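Local atomic coordinates of putative isochorismatase (Streptomyces avermitilis, PDB entry 3KL2), a protein that is of unknown function but, as a member of the isochorismatase family of cysteine hydrolases, probably acts as a hydrolase. Residues N60-V64 against L182-V186. Residues are numbered along the deposited sequence; the frame is centred on the assembly and turned at random.
Sequences NTVAV and LTDCV
Thr61 on helix 57-71 lies nearest Cys185, their CA atoms 5.5 Å apart, where the chain of strand 178-187 makes a type I turn from Leu182 to Cys185 closed by the backbone hydrogen bond from Cys185 N to Leu182 O. Here the carbonyl of Asp184, the third residue of the turn, is taken up by Asn60: ND2 of Asn60 donates to O of Asp184 over 3.0 Å. The donor lies in the carbonyl plane, but the N-H...O angle of 141° makes the bond bent, and the acceptor sits out of the amide plane of Asn60. The amide meanwhile stacks against the Asp184 carboxylate, the planes 24° apart, while Ser211 of helix 211-218 binds OD2 of that carboxylate. Helix 57-71 packs against the break in strand 178-187, part of the central parallel sheet of the alpha/beta fold of the isochorismatase family. Cys185 points its thiol at the helix, SG anti to its carbonyl carbon (chi1 -62°), which brings SG 3.7 Å from CB of Asn60. Thr61 OG1 approaches CB of Cys185 at 3.4 Å, yet its hydrogen bonds run to Met57 O, one turn back in the helix, and to Tyr33 OH. One turn further along, CG1 of Val64 meets CD1 of Leu182, whose side chain also touches Val214, while CG2 lies 4.3 Å from SG of Cys185 and equally near CD2 of Leu182.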
# COMPACT_ATOMS: atom_id res chain seq x y z
N ASN A 60 -2.32 -22.33 24.05
CA ASN A 60 -1.08 -21.57 24.13
C ASN A 60 -1.35 -20.08 23.82
O ASN A 60 -0.74 -19.19 24.39
CB ASN A 60 -0.04 -22.12 23.13
CG ASN A 60 0.52 -23.47 23.51
OD1 ASN A 60 0.80 -23.75 24.67
ND2 ASN A 60 0.74 -24.30 22.49
N THR A 61 -2.25 -19.84 22.90
CA THR A 61 -2.60 -18.47 22.54
C THR A 61 -3.25 -17.79 23.75
O THR A 61 -2.91 -16.65 24.08
CB THR A 61 -3.54 -18.40 21.33
OG1 THR A 61 -2.97 -19.15 20.25
CG2 THR A 61 -3.74 -16.95 20.87
N VAL A 62 -4.15 -18.53 24.41
CA VAL A 62 -4.85 -18.01 25.60
C VAL A 62 -3.84 -17.57 26.63
O VAL A 62 -3.90 -16.47 27.11
CB VAL A 62 -5.85 -19.01 26.18
CG1 VAL A 62 -6.44 -18.51 27.51
CG2 VAL A 62 -6.95 -19.26 25.17
N ALA A 63 -2.87 -18.43 26.93
CA ALA A 63 -1.84 -18.08 27.90
C ALA A 63 -1.01 -16.85 27.46
O ALA A 63 -0.46 -16.14 28.31
CB ALA A 63 -0.94 -19.27 28.15
N VAL A 64 -0.90 -16.60 26.16
CA VAL A 64 -0.08 -15.48 25.72
C VAL A 64 -0.92 -14.20 25.78
O VAL A 64 -0.42 -13.11 26.10
CB VAL A 64 0.48 -15.66 24.29
CG1 VAL A 64 1.16 -14.38 23.84
CG2 VAL A 64 1.47 -16.83 24.21
N LEU A 182 4.68 -16.71 16.69
CA LEU A 182 4.49 -17.62 17.76
C LEU A 182 4.40 -19.02 17.16
O LEU A 182 3.31 -19.45 16.68
CB LEU A 182 3.20 -17.29 18.52
CG LEU A 182 3.19 -16.04 19.42
CD1 LEU A 182 1.78 -15.63 19.74
CD2 LEU A 182 3.96 -16.28 20.70
N THR A 183 5.53 -19.73 17.20
CA THR A 183 5.68 -21.03 16.53
C THR A 183 4.70 -22.07 17.04
O THR A 183 4.25 -22.90 16.25
CB THR A 183 7.12 -21.58 16.66
OG1 THR A 183 7.47 -21.72 18.05
CG2 THR A 183 8.12 -20.63 15.95
N ASP A 184 4.34 -22.02 18.32
CA ASP A 184 3.33 -22.92 18.89
C ASP A 184 1.95 -22.27 19.10
O ASP A 184 1.18 -22.77 19.93
CB ASP A 184 3.82 -23.63 20.19
CG ASP A 184 4.18 -22.64 21.30
OD1 ASP A 184 4.11 -21.44 21.03
OD2 ASP A 184 4.57 -23.05 22.43
N CYS A 185 1.62 -21.19 18.38
CA CYS A 185 0.25 -20.62 18.39
C CYS A 185 -0.28 -20.43 16.99
O CYS A 185 -1.04 -19.52 16.71
CB CYS A 185 0.21 -19.29 19.12
SG CYS A 185 0.65 -19.36 20.82
N VAL A 186 0.16 -21.28 16.08
CA VAL A 186 -0.34 -21.24 14.73
C VAL A 186 -0.68 -22.65 14.27
O VAL A 186 -0.18 -23.61 14.86
CB VAL A 186 0.68 -20.59 13.77
CG1 VAL A 186 0.93 -19.12 14.17
CG2 VAL A 186 1.93 -21.39 13.71